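Local coordinates for protein putative 6-phosphogluconolactonase (Neisseria gonorrhoeae, PDB 3LHI) that probably hydrolyses 6-phospho-D-glucono-1,5-lactone to 6-phospho-D-gluconate, the second step of the oxidative stage of the pentose phosphate pathway, at residues G83-Y88 with A97-M102; D119-H124 with V161-T166; D181-T186 with S216-H221. All blocks are in the same frame, centred on the assembly; numbering follows the deposited sequence. Where two conformers were deposited one is given.

Contact 1 of 3, residues G83-Y88 with A97-M102; sequences GLVREY and AVWIPM. With EDO (1,2-ethanediol), chain C.
Trp99 meets Val85 and Arg86 where helix 81-88 packs back on the strand that follows it, closing the beta-alpha-beta unit made of strand 63-71, this helix and strand 98-99. Along 97-102, Ala97 turns its small methyl to Ile65 of the neighbouring strand, and Val98 pairs through its backbone with Val63 and Ile65. The load then falls on Trp99, whose indole is long enough to span the 9.4 Å between its own CA and the CA of Arg86. With CG anti to the backbone N (chi1 -180°) the ring is carried out toward the helix. Its six-membered end takes the apolar partner: Val85 CG1 lies 3.8 Å from Trp99 CZ3. A short beta-branched side chain suits the thin layer between helix and sheet, to which Leu67 and Leu90 also contribute, each touching both residues. The pyrrole end takes the cation. Arg86, extended from CG to NE, crosses the indole at about a right angle and meets it obliquely, NH2 3.8 Å from Trp99 CD1, an off-centre cation-pi contact with the two planes 47° apart. Arg86 NH2 also forms a salt bridge with Asp105, which would limit how far the guanidinium can swing. Ile100 and Pro101 turn instead to helix 114-124. On the helix, the hydroxyl O2 of a bound ethanediol donates a hydrogen bond of 2.7 Å to Glu87 OE1.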
ATOM      1  N   GLY A  83       1.978  12.968   3.463  1.00  9.77           N
ATOM      2  CA  GLY A  83       1.443  14.215   2.921  1.00 11.14           C
ATOM      3  C   GLY A  83       0.454  14.002   1.784  1.00 10.27           C
ATOM      4  O   GLY A  83      -0.568  14.669   1.694  1.00 10.82           O
ATOM      5  N   LEU A  84       0.777  13.049   0.921  0.50 10.87           N
ATOM      6  CA  LEU A  84      -0.093  12.646  -0.191  0.50 10.49           C
ATOM      7  C   LEU A  84      -1.457  12.298   0.331  0.50  9.35           C
ATOM      8  O   LEU A  84      -2.441  12.900  -0.104  0.50 10.20           O
ATOM      9  CB  LEU A  84       0.481  11.438  -0.954  0.50 11.10           C
ATOM     10  CG  LEU A  84      -0.410  10.889  -2.053  0.50 12.41           C
ATOM     11  CD1 LEU A  84      -0.226  11.762  -3.311  0.50 15.89           C
ATOM     12  CD2 LEU A  84      -0.060   9.366  -2.246  0.50 14.38           C
ATOM     13  N   VAL A  85      -1.500  11.316   1.249  1.00 10.12           N
ATOM     14  CA  VAL A  85      -2.721  10.792   1.786  1.00 11.05           C
ATOM     15  C   VAL A  85      -3.522  11.883   2.532  1.00 10.69           C
ATOM     16  O   VAL A  85      -4.761  11.944   2.430  1.00 10.84           O
ATOM     17  CB  VAL A  85      -2.449   9.545   2.638  1.00 12.63           C
ATOM     18  CG1 VAL A  85      -3.675   9.098   3.416  1.00 20.58           C
ATOM     19  CG2 VAL A  85      -1.943   8.416   1.729  1.00 14.25           C
ATOM     20  N   ARG A  86      -2.841  12.759   3.244  1.00 10.48           N
ATOM     21  CA  ARG A  86      -3.510  13.862   3.898  1.00 10.89           C
ATOM     22  C   ARG A  86      -4.161  14.787   2.866  1.00 11.95           C
ATOM     23  O   ARG A  86      -5.266  15.256   3.098  1.00 15.24           O
ATOM     24  CB  ARG A  86      -2.558  14.602   4.800  1.00 10.57           C
ATOM     25  CG  ARG A  86      -2.347  13.834   6.098  1.00 12.78           C
ATOM     26  CD  ARG A  86      -1.197  14.423   6.928  1.00 12.92           C
ATOM     27  NE  ARG A  86      -1.131  13.768   8.224  1.00 12.30           N
ATOM     28  CZ  ARG A  86      -0.134  13.904   9.081  1.00 13.80           C
ATOM     29  NH1 ARG A  86       0.919  14.591   8.762  1.00 13.42           N
ATOM     30  NH2 ARG A  86      -0.219  13.332  10.287  1.00 15.76           N
ATOM     31  N   GLU A  87      -3.504  15.013   1.745  1.00 10.28           N
ATOM     32  CA  GLU A  87      -4.025  15.943   0.727  1.00 11.30           C
ATOM     33  C   GLU A  87      -5.257  15.321   0.058  1.00 11.80           C
ATOM     34  O   GLU A  87      -6.230  16.031  -0.192  1.00 12.74           O
ATOM     35  CB  GLU A  87      -2.965  16.271  -0.311  1.00 11.38           C
ATOM     36  CG  GLU A  87      -3.461  17.193  -1.438  1.00 13.81           C
ATOM     37  CD  GLU A  87      -2.400  17.813  -2.304  1.00 17.96           C
ATOM     38  OE1 GLU A  87      -1.212  17.424  -2.225  1.00 18.27           O
ATOM     39  OE2 GLU A  87      -2.773  18.731  -3.060  1.00 21.58           O
ATOM     40  N   TYR A  88      -5.212  14.041  -0.292  1.00 10.75           N
ATOM     41  CA  TYR A  88      -6.197  13.487  -1.189  1.00 10.61           C
ATOM     42  C   TYR A  88      -7.182  12.517  -0.611  1.00 10.84           C
ATOM     43  O   TYR A  88      -8.213  12.286  -1.214  1.00 12.65           O
ATOM     44  CB  TYR A  88      -5.492  12.884  -2.399  1.00 11.03           C
ATOM     45  CG  TYR A  88      -4.678  13.834  -3.272  1.00 11.99           C
ATOM     46  CD1 TYR A  88      -5.297  14.716  -4.141  1.00 11.01           C
ATOM     47  CD2 TYR A  88      -3.289  13.789  -3.269  1.00 12.35           C
ATOM     48  CE1 TYR A  88      -4.567  15.503  -4.969  1.00 13.32           C
ATOM     49  CE2 TYR A  88      -2.561  14.589  -4.110  1.00 11.84           C
ATOM     50  CZ  TYR A  88      -3.222  15.401  -4.987  1.00 13.84           C
ATOM     51  OH  TYR A  88      -2.434  16.160  -5.867  1.00 15.30           O
ATOM     52  N   ALA A  97     -11.286   9.360   9.828  1.00 11.34           N
ATOM     53  CA  ALA A  97     -10.455   8.165  10.063  1.00 11.43           C
ATOM     54  C   ALA A  97      -9.353   8.407  11.056  1.00 12.41           C
ATOM     55  O   ALA A  97      -8.848   9.504  11.211  1.00 13.33           O
ATOM     56  CB  ALA A  97      -9.880   7.671   8.735  1.00 11.55           C
ATOM     57  N   VAL A  98      -8.899   7.324  11.667  1.00 13.11           N
ATOM     58  CA  VAL A  98      -7.777   7.396  12.586  1.00 13.78           C
ATOM     59  C   VAL A  98      -6.478   7.128  11.790  1.00 12.63           C
ATOM     60  O   VAL A  98      -6.327   6.081  11.221  1.00 14.91           O
ATOM     61  CB  VAL A  98      -7.950   6.341  13.694  1.00 15.90           C
ATOM     62  CG1 VAL A  98      -6.748   6.373  14.652  1.00 22.41           C
ATOM     63  CG2 VAL A  98      -9.244   6.501  14.468  1.00 22.55           C
ATOM     64  N   TRP A  99      -5.548   8.048  11.807  1.00 12.43           N
ATOM     65  CA  TRP A  99      -4.259   7.901  11.132  1.00 13.25           C
ATOM     66  C   TRP A  99      -3.304   7.094  11.945  1.00 11.97           C
ATOM     67  O   TRP A  99      -3.104   7.389  13.122  1.00 15.26           O
ATOM     68  CB  TRP A  99      -3.648   9.268  10.806  1.00 13.66           C
ATOM     69  CG  TRP A  99      -2.348   9.195  10.123  1.00 13.36           C
ATOM     70  CD1 TRP A  99      -1.159   9.626  10.612  1.00 14.85           C
ATOM     71  CD2 TRP A  99      -2.090   8.716   8.822  1.00 13.52           C
ATOM     72  NE1 TRP A  99      -0.170   9.411   9.728  1.00 16.08           N
ATOM     73  CE2 TRP A  99      -0.693   8.851   8.604  1.00 13.67           C
ATOM     74  CE3 TRP A  99      -2.867   8.124   7.840  1.00 13.05           C
ATOM     75  CZ2 TRP A  99      -0.094   8.468   7.444  1.00 14.75           C
ATOM     76  CZ3 TRP A  99      -2.227   7.702   6.672  1.00 14.08           C
ATOM     77  CH2 TRP A  99      -0.857   7.899   6.501  1.00 14.93           C
ATOM     78  N   ILE A 100      -2.752   6.045  11.338  1.00 11.81           N
ATOM     79  CA  ILE A 100      -1.737   5.213  11.987  1.00 12.26           C
ATOM     80  C   ILE A 100      -0.391   5.554  11.307  1.00 12.97           C
ATOM     81  O   ILE A 100      -0.174   5.281  10.133  1.00 12.52           O
ATOM     82  CB  ILE A 100      -2.059   3.701  11.832  1.00 12.26           C
ATOM     83  CG1 ILE A 100      -3.452   3.351  12.393  1.00 12.99           C
ATOM     84  CG2 ILE A 100      -0.927   2.872  12.486  1.00 15.35           C
ATOM     85  CD1 ILE A 100      -3.963   1.990  11.943  1.00 15.10           C
ATOM     86  N   PRO A 101       0.499   6.260  12.027  1.00 14.13           N
ATOM     87  CA  PRO A 101       1.677   6.845  11.387  1.00 13.65           C
ATOM     88  C   PRO A 101       2.764   5.866  11.063  1.00 12.87           C
ATOM     89  O   PRO A 101       2.947   4.839  11.772  1.00 14.34           O
ATOM     90  CB  PRO A 101       2.157   7.845  12.410  1.00 16.26           C
ATOM     91  CG  PRO A 101       1.811   7.185  13.714  1.00 16.49           C
ATOM     92  CD  PRO A 101       0.422   6.619  13.470  1.00 16.51           C
HETATM   93  N   MSE A 102       3.524   6.218  10.033  0.60 13.15           N
HETATM   94  CA  MSE A 102       4.723   5.523   9.618  0.60 13.03           C
HETATM   95  C   MSE A 102       6.014   6.327   9.919  0.60 13.45           C
HETATM   96  O   MSE A 102       7.056   5.756  10.224  0.60 15.47           O
HETATM   97  CB  MSE A 102       4.628   5.211   8.124  0.60 16.30           C
HETATM   98  CG  MSE A 102       3.602   4.138   7.730  0.60 19.53           C
HETATM   99 SE   MSE A 102       4.282   2.337   8.083  0.45 15.01          SE
HETATM  100  CE  MSE A 102       4.929   1.906   6.246  0.60 15.43           C
TER
HETATM  101  C1  EDO C 233       2.928  16.380  -1.095  1.00 32.80           C
HETATM  102  O1  EDO C 233       3.365  16.619  -2.470  1.00 32.09           O
HETATM  103  C2  EDO C 233       1.403  16.347  -0.878  1.00 30.08           C
HETATM  104  O2  EDO C 233       0.693  15.545  -1.846  1.00 23.69           O

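Contact 2 of 3, residues D119-H124 with V161-T166; sequences DYALKH and VALVHT
Helix 114-124 lies against strand 163-166, an outer strand of the mixed sheet that pairs antiparallel with strand 175-178, and the contact is a small aliphatic helix-on-sheet interface. Leu163 is its centre on the strand and Ala121 and Leu122 are its centre on the helix; the backbones come nearest at Leu122 and Leu163, whose CA atoms are 6.6 Å apart. Ala121 points toward the strand, and its small CB leaves room for Leu163 CD1, 3.6 Å away. The same leucine methyl also lies 3.7 Å from Ala121 C, so it is pressed against the helix backbone as well as the alanine methyl. Leu122 leaves from the flank of the helix, and chi1 -76°, with CG beside the backbone N, carries its CD2 branch to 3.8 Å from Leu163 CB. The two leucines run past each other in opposite directions: Leu122 CD2 lies against the stem of Leu163, while Leu163 CD1 goes on to Ala121. Ile176 of the adjoining strand extends this apolar patch by touching both Ala121 and Leu163, while Val164 points away from the helix to meet Thr153 and Ala154 of helix 151-155. The strand is thus covered on two sides. One polar atom pays for the closeness: Leu122 CD2 is 3.8 Å from Leu163 N, a buried amide that has no hydrogen-bond partner in the model. Across these two segments, then, adhesion comes from methyl packing and the exclusion of water, with shape rather than directed polar bonds setting how the helix sits.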
ATOM      1  N   ASP A 119      11.405   1.355  14.231  1.00 18.23           N
ATOM      2  CA  ASP A 119      10.959   1.027  15.568  1.00 20.86           C
ATOM      3  C   ASP A 119       9.702   1.786  15.977  1.00 18.33           C
ATOM      4  O   ASP A 119       8.774   1.195  16.536  1.00 19.29           O
ATOM      5  CB  ASP A 119      12.113   1.153  16.555  1.00 23.53           C
ATOM      6  CG  ASP A 119      13.096  -0.053  16.440  1.00 33.08           C
ATOM      7  OD1 ASP A 119      12.836  -1.113  15.715  1.00 35.80           O
ATOM      8  OD2 ASP A 119      14.134   0.072  17.082  1.00 42.28           O
ATOM      9  N   TYR A 120       9.641   3.081  15.645  1.00 16.45           N
ATOM     10  CA  TYR A 120       8.466   3.922  15.910  1.00 17.53           C
ATOM     11  C   TYR A 120       7.272   3.364  15.136  1.00 16.11           C
ATOM     12  O   TYR A 120       6.205   3.179  15.706  1.00 18.08           O
ATOM     13  CB  TYR A 120       8.752   5.387  15.510  1.00 19.63           C
ATOM     14  CG  TYR A 120       7.567   6.323  15.471  1.00 21.47           C
ATOM     15  CD1 TYR A 120       6.823   6.482  14.295  1.00 24.06           C
ATOM     16  CD2 TYR A 120       7.203   7.049  16.577  1.00 27.11           C
ATOM     17  CE1 TYR A 120       5.730   7.339  14.239  1.00 26.36           C
ATOM     18  CE2 TYR A 120       6.119   7.899  16.544  1.00 22.64           C
ATOM     19  CZ  TYR A 120       5.368   8.024  15.358  1.00 27.18           C
ATOM     20  OH  TYR A 120       4.289   8.885  15.290  1.00 31.15           O
ATOM     21  N   ALA A 121       7.471   3.089  13.859  1.00 15.76           N
ATOM     22  CA  ALA A 121       6.368   2.581  13.018  1.00 16.16           C
ATOM     23  C   ALA A 121       5.826   1.220  13.535  1.00 16.02           C
ATOM     24  O   ALA A 121       4.605   1.007  13.587  1.00 16.53           O
ATOM     25  CB  ALA A 121       6.787   2.509  11.577  1.00 17.51           C
ATOM     26  N   LEU A 122       6.748   0.355  13.978  1.00 16.59           N
ATOM     27  CA  LEU A 122       6.356  -0.965  14.510  1.00 16.70           C
ATOM     28  C   LEU A 122       5.510  -0.848  15.750  1.00 17.13           C
ATOM     29  O   LEU A 122       4.639  -1.679  15.982  1.00 19.96           O
ATOM     30  CB  LEU A 122       7.589  -1.845  14.760  1.00 17.05           C
ATOM     31  CG  LEU A 122       8.277  -2.483  13.535  1.00 19.04           C
ATOM     32  CD1 LEU A 122       9.686  -3.017  13.904  1.00 20.14           C
ATOM     33  CD2 LEU A 122       7.402  -3.524  12.828  1.00 21.58           C
ATOM     34  N   LYS A 123       5.773   0.163  16.582  1.00 16.99           N
ATOM     35  CA  LYS A 123       4.985   0.426  17.776  1.00 20.70           C
ATOM     36  C   LYS A 123       3.538   0.831  17.487  1.00 19.23           C
ATOM     37  O   LYS A 123       2.687   0.647  18.350  1.00 24.05           O
ATOM     38  CB  LYS A 123       5.642   1.455  18.686  1.00 23.35           C
ATOM     39  CG  LYS A 123       6.867   0.901  19.388  1.00 25.42           C
ATOM     40  CD  LYS A 123       7.539   2.033  20.191  1.00 32.85           C
ATOM     41  CE  LYS A 123       8.764   1.539  20.992  1.00 39.78           C
ATOM     42  NZ  LYS A 123       9.677   0.534  20.328  1.00 43.80           N
ATOM     43  N   HIS A 124       3.269   1.423  16.299  1.00 18.37           N
ATOM     44  CA  HIS A 124       1.928   1.863  15.951  1.00 17.35           C
ATOM     45  C   HIS A 124       1.195   0.887  15.021  1.00 15.88           C
ATOM     46  O   HIS A 124      -0.023   0.949  14.850  1.00 16.55           O
ATOM     47  CB  HIS A 124       2.035   3.224  15.271  1.00 18.07           C
ATOM     48  CG  HIS A 124       2.510   4.306  16.173  1.00 18.29           C
ATOM     49  ND1 HIS A 124       1.646   5.159  16.819  1.00 26.29           N
ATOM     50  CD2 HIS A 124       3.755   4.646  16.578  1.00 20.87           C
ATOM     51  CE1 HIS A 124       2.341   5.990  17.584  1.00 26.43           C
ATOM     52  NE2 HIS A 124       3.624   5.718  17.430  1.00 27.85           N
ATOM     53  N   VAL A 161       7.483 -10.356  11.241  1.00 12.99           N
ATOM     54  CA  VAL A 161       7.793  -8.940  11.384  1.00 13.93           C
ATOM     55  C   VAL A 161       7.123  -8.160  10.240  1.00 13.87           C
ATOM     56  O   VAL A 161       7.121  -8.573   9.061  1.00 13.01           O
ATOM     57  CB  VAL A 161       9.316  -8.666  11.445  1.00 14.96           C
ATOM     58  CG1 VAL A 161       9.635  -7.149  11.324  1.00 17.43           C
ATOM     59  CG2 VAL A 161       9.874  -9.332  12.710  1.00 15.75           C
ATOM     60  N   ALA A 162       6.427  -7.097  10.585  1.00 11.95           N
ATOM     61  CA  ALA A 162       5.512  -6.470   9.647  1.00 11.49           C
ATOM     62  C   ALA A 162       6.155  -5.403   8.751  1.00 11.17           C
ATOM     63  O   ALA A 162       5.614  -5.143   7.671  1.00 11.47           O
ATOM     64  CB  ALA A 162       4.352  -5.842  10.399  1.00 14.19           C
ATOM     65  N   LEU A 163       7.185  -4.722   9.256  1.00 11.15           N
ATOM     66  CA  LEU A 163       7.738  -3.558   8.565  1.00 11.20           C
ATOM     67  C   LEU A 163       9.247  -3.719   8.493  1.00 11.60           C
ATOM     68  O   LEU A 163       9.875  -4.288   9.415  1.00 13.41           O
ATOM     69  CB  LEU A 163       7.409  -2.245   9.290  1.00 11.09           C
ATOM     70  CG  LEU A 163       5.935  -1.924   9.427  1.00 11.19           C
ATOM     71  CD1 LEU A 163       5.695  -0.649  10.287  1.00 13.47           C
ATOM     72  CD2 LEU A 163       5.231  -1.769   8.070  1.00 13.19           C
ATOM     73  N   VAL A 164       9.824  -3.209   7.421  0.50 10.48           N
ATOM     74  CA  VAL A 164      11.250  -3.374   7.096  0.50  9.56           C
ATOM     75  C   VAL A 164      11.780  -2.055   6.465  0.50 10.28           C
ATOM     76  O   VAL A 164      11.100  -1.440   5.648  0.50 11.15           O
ATOM     77  CB  VAL A 164      11.464  -4.561   6.106  0.50  8.88           C
ATOM     78  CG1 VAL A 164      10.639  -4.353   4.828  0.50 10.75           C
ATOM     79  CG2 VAL A 164      12.964  -4.768   5.793  0.50  8.58           C
ATOM     80  N   HIS A 165      12.995  -1.657   6.844  1.00 11.78           N
ATOM     81  CA  HIS A 165      13.727  -0.579   6.161  1.00 11.99           C
ATOM     82  C   HIS A 165      14.301  -1.114   4.875  1.00 12.04           C
ATOM     83  O   HIS A 165      15.028  -2.101   4.876  1.00 12.71           O
ATOM     84  CB  HIS A 165      14.838  -0.087   7.082  1.00 13.46           C
ATOM     85  CG  HIS A 165      15.855   0.784   6.420  1.00 13.11           C
ATOM     86  ND1 HIS A 165      17.198   0.728   6.766  1.00 15.80           N
ATOM     87  CD2 HIS A 165      15.756   1.649   5.383  1.00 14.82           C
ATOM     88  CE1 HIS A 165      17.843   1.606   6.006  1.00 15.74           C
ATOM     89  NE2 HIS A 165      17.000   2.143   5.142  1.00 15.34           N
ATOM     90  N   THR A 166      14.026  -0.454   3.767  1.00 11.96           N
ATOM     91  CA  THR A 166      14.599  -0.815   2.488  1.00 11.45           C
ATOM     92  C   THR A 166      15.270   0.410   1.838  1.00 12.41           C
ATOM     93  O   THR A 166      14.910   1.567   2.078  1.00 12.46           O
ATOM     94  CB  THR A 166      13.635  -1.441   1.503  1.00 12.28           C
ATOM     95  OG1 THR A 166      12.682  -0.442   1.130  1.00 11.65           O
ATOM     96  CG2 THR A 166      12.900  -2.648   2.091  1.00 12.91           C
TER

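Contact 3 of 3, residues D181-T186 with S216-H221; sequences DAIAHT and SLVLNH
Ala184 CB sits squarely over one face of the His221 imidazole, 3.5 Å from the ring centroid and 12° off its normal, a CH-pi contact between the last residue of helix 180-184 and the loop that follows helix 215-219. Alanine suits this place because a lone methyl can settle over the flat ring; larger branches lie deeper, where Ile183 CG2 meets Val218 CG1 at 3.9 Å. Those two side chains cross at about a right angle, and Ile183 continues inward to Leu131 and Leu133 of the sheet, while Leu180 touches both Val218 and His221.

Next come the groups that shape the helix ends. His221 follows the turn at Asn220, and its CG, anti to the backbone N (chi1 -162°), directs the ring back over Ala184; Leu217 O lies at the ring's edge, in its plane. Asn220 ND2 donates a hydrogen bond of 2.9 Å to Ser216 O, in the carbonyl plane and on a lone pair; Ser216 O also receives Asn220 N, so an amide side chain doubles the grip on that carbonyl. The other helix finishes comparably. Asp181 O accepts from both His185 N and His185 ND1, the latter at 2.7 Å with an N-H...O angle of 164°.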
ATOM      1  N   ASP A 181       5.303 -10.979   4.291  1.00 10.88           N
ATOM      2  CA  ASP A 181       4.423 -11.652   5.276  1.00 11.86           C
ATOM      3  C   ASP A 181       3.240 -10.792   5.623  1.00 11.75           C
ATOM      4  O   ASP A 181       2.104 -11.290   5.721  1.00 11.85           O
ATOM      5  CB  ASP A 181       5.238 -12.015   6.526  1.00 12.48           C
ATOM      6  CG  ASP A 181       4.413 -12.667   7.597  1.00 13.70           C
ATOM      7  OD1 ASP A 181       3.880 -11.941   8.458  1.00 14.69           O
ATOM      8  OD2 ASP A 181       4.359 -13.895   7.572  1.00 14.54           O
ATOM      9  N   ALA A 182       3.468  -9.526   5.883  1.00 10.90           N
ATOM     10  CA  ALA A 182       2.403  -8.612   6.258  1.00 11.22           C
ATOM     11  C   ALA A 182       1.379  -8.495   5.130  1.00 10.84           C
ATOM     12  O   ALA A 182       0.166  -8.491   5.397  1.00 11.97           O
ATOM     13  CB  ALA A 182       2.962  -7.203   6.643  1.00 12.22           C
ATOM     14  N   ILE A 183       1.849  -8.388   3.898  1.00  9.60           N
ATOM     15  CA  ILE A 183       0.952  -8.312   2.751  1.00 10.36           C
ATOM     16  C   ILE A 183       0.142  -9.554   2.610  1.00 11.90           C
ATOM     17  O   ILE A 183      -1.091  -9.504   2.459  1.00 12.41           O
ATOM     18  CB  ILE A 183       1.773  -8.029   1.437  1.00 11.00           C
ATOM     19  CG1 ILE A 183       2.424  -6.665   1.537  1.00 10.47           C
ATOM     20  CG2 ILE A 183       0.924  -8.224   0.180  1.00 11.97           C
ATOM     21  CD1 ILE A 183       3.477  -6.371   0.392  1.00 12.84           C
ATOM     22  N   ALA A 184       0.814 -10.709   2.709  1.00 12.71           N
ATOM     23  CA  ALA A 184       0.174 -11.990   2.478  1.00 13.97           C
ATOM     24  C   ALA A 184      -0.916 -12.287   3.515  1.00 13.13           C
ATOM     25  O   ALA A 184      -1.845 -13.040   3.187  1.00 17.77           O
ATOM     26  CB  ALA A 184       1.202 -13.106   2.462  1.00 15.06           C
ATOM     27  N   HIS A 185      -0.772 -11.744   4.714  1.00 13.64           N
ATOM     28  CA  HIS A 185      -1.716 -12.003   5.802  1.00 13.44           C
ATOM     29  C   HIS A 185      -2.763 -10.921   5.968  1.00 13.99           C
ATOM     30  O   HIS A 185      -3.504 -10.854   6.958  1.00 16.28           O
ATOM     31  CB  HIS A 185      -0.992 -12.305   7.121  1.00 13.65           C
ATOM     32  CG  HIS A 185      -0.231 -13.572   7.067  1.00 15.07           C
ATOM     33  ND1 HIS A 185       1.017 -13.650   6.483  1.00 15.75           N
ATOM     34  CD2 HIS A 185      -0.579 -14.838   7.417  1.00 16.94           C
ATOM     35  CE1 HIS A 185       1.426 -14.915   6.511  1.00 16.68           C
ATOM     36  NE2 HIS A 185       0.474 -15.652   7.076  1.00 15.98           N
ATOM     37  N   THR A 186      -2.868 -10.051   4.961  1.00 12.63           N
ATOM     38  CA  THR A 186      -3.928  -9.058   4.889  1.00 12.29           C
ATOM     39  C   THR A 186      -5.153  -9.754   4.240  1.00 13.69           C
ATOM     40  O   THR A 186      -5.048 -10.358   3.197  1.00 15.45           O
ATOM     41  CB  THR A 186      -3.491  -7.841   4.056  1.00 12.00           C
ATOM     42  OG1 THR A 186      -2.403  -7.212   4.742  1.00 13.21           O
ATOM     43  CG2 THR A 186      -4.626  -6.870   3.956  1.00 12.76           C
ATOM     44  N   SER A 216       5.489 -10.354  -8.164  1.00 14.15           N
ATOM     45  CA  SER A 216       5.289 -11.767  -8.461  1.00 14.59           C
ATOM     46  C   SER A 216       5.235 -12.610  -7.207  1.00 14.37           C
ATOM     47  O   SER A 216       4.625 -13.672  -7.218  1.00 16.00           O
ATOM     48  CB  SER A 216       6.384 -12.363  -9.366  1.00 15.14           C
ATOM     49  OG  SER A 216       7.622 -12.484  -8.728  1.00 16.14           O
ATOM     50  N   LEU A 217       5.923 -12.191  -6.152  1.00 13.56           N
ATOM     51  CA  LEU A 217       5.929 -12.954  -4.910  1.00 14.23           C
ATOM     52  C   LEU A 217       4.619 -12.837  -4.140  1.00 14.57           C
ATOM     53  O   LEU A 217       4.315 -13.670  -3.270  1.00 15.31           O
ATOM     54  CB  LEU A 217       7.103 -12.566  -4.022  1.00 14.81           C
ATOM     55  CG  LEU A 217       8.495 -12.660  -4.678  1.00 17.04           C
ATOM     56  CD1 LEU A 217       9.541 -12.266  -3.633  1.00 20.27           C
ATOM     57  CD2 LEU A 217       8.722 -14.018  -5.353  1.00 21.29           C
ATOM     58  N   VAL A 218       3.871 -11.756  -4.406  1.00 14.60           N
ATOM     59  CA  VAL A 218       2.542 -11.570  -3.864  1.00 15.31           C
ATOM     60  C   VAL A 218       1.535 -12.322  -4.707  1.00 16.39           C
ATOM     61  O   VAL A 218       0.721 -13.048  -4.159  1.00 18.99           O
ATOM     62  CB  VAL A 218       2.201 -10.070  -3.801  1.00 13.11           C
ATOM     63  CG1 VAL A 218       0.718  -9.869  -3.327  1.00 16.63           C
ATOM     64  CG2 VAL A 218       3.216  -9.255  -2.941  1.00 14.54           C
ATOM     65  N   LEU A 219       1.581 -12.174  -6.022  1.00 16.17           N
ATOM     66  CA  LEU A 219       0.620 -12.789  -6.949  1.00 18.83           C
ATOM     67  C   LEU A 219       0.617 -14.309  -6.818  1.00 21.69           C
ATOM     68  O   LEU A 219      -0.437 -14.953  -6.922  1.00 28.08           O
ATOM     69  CB  LEU A 219       0.929 -12.386  -8.405  1.00 20.20           C
ATOM     70  CG  LEU A 219       0.776 -10.909  -8.746  1.00 19.99           C
ATOM     71  CD1 LEU A 219       1.254 -10.658 -10.193  1.00 25.42           C
ATOM     72  CD2 LEU A 219      -0.670 -10.444  -8.567  1.00 25.48           C
ATOM     73  N   ASN A 220       1.784 -14.865  -6.533  1.00 20.05           N
ATOM     74  CA  ASN A 220       2.003 -16.316  -6.472  1.00 22.87           C
ATOM     75  C   ASN A 220       2.037 -16.902  -5.047  1.00 23.03           C
ATOM     76  O   ASN A 220       2.268 -18.107  -4.854  1.00 28.55           O
ATOM     77  CB  ASN A 220       3.287 -16.658  -7.284  1.00 25.31           C
ATOM     78  CG  ASN A 220       3.103 -16.429  -8.801  1.00 27.78           C
ATOM     79  OD1 ASN A 220       2.460 -17.257  -9.433  1.00 35.87           O
ATOM     80  ND2 ASN A 220       3.628 -15.285  -9.380  1.00 25.28           N
ATOM     81  N   HIS A 221       1.742 -16.087  -4.047  1.00 21.05           N
ATOM     82  CA  HIS A 221       1.815 -16.518  -2.659  1.00 21.65           C
ATOM     83  C   HIS A 221       0.569 -17.338  -2.328  1.00 24.87           C
ATOM     84  O   HIS A 221      -0.564 -16.968  -2.710  1.00 22.35           O
ATOM     85  CB  HIS A 221       1.864 -15.298  -1.740  1.00 21.47           C
ATOM     86  CG  HIS A 221       2.352 -15.566  -0.354  1.00 23.04           C
ATOM     87  ND1 HIS A 221       1.621 -16.296   0.577  1.00 22.03           N
ATOM     88  CD2 HIS A 221       3.484 -15.172   0.278  1.00 23.25           C
ATOM     89  CE1 HIS A 221       2.301 -16.332   1.713  1.00 23.72           C
ATOM     90  NE2 HIS A 221       3.442 -15.672   1.553  1.00 26.86           N
TER

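How the contacts relate
The contacts follow one another along the chain, each closing before the next opens, all within the glucosamine-6-phosphate isomerase/6-phosphogluconolactonase family domain. Contacts 1 and 2 have centres about 17 Å apart and reach the same mixed sheet; they touch where Ile100 and Pro101 of 97-102 pack on helix 114-124, the next helix in the chain. Contact 2 lies about 17 Å, centre to centre, from contact 3, and Ala162 O meets Ala182 CB at 3.5 Å. Contacts 1 and 3 stand on opposite sides of the chain's centre, about 24 Å apart between centres, without touching, so contact 2 links the other two by packing within a single-chain protein.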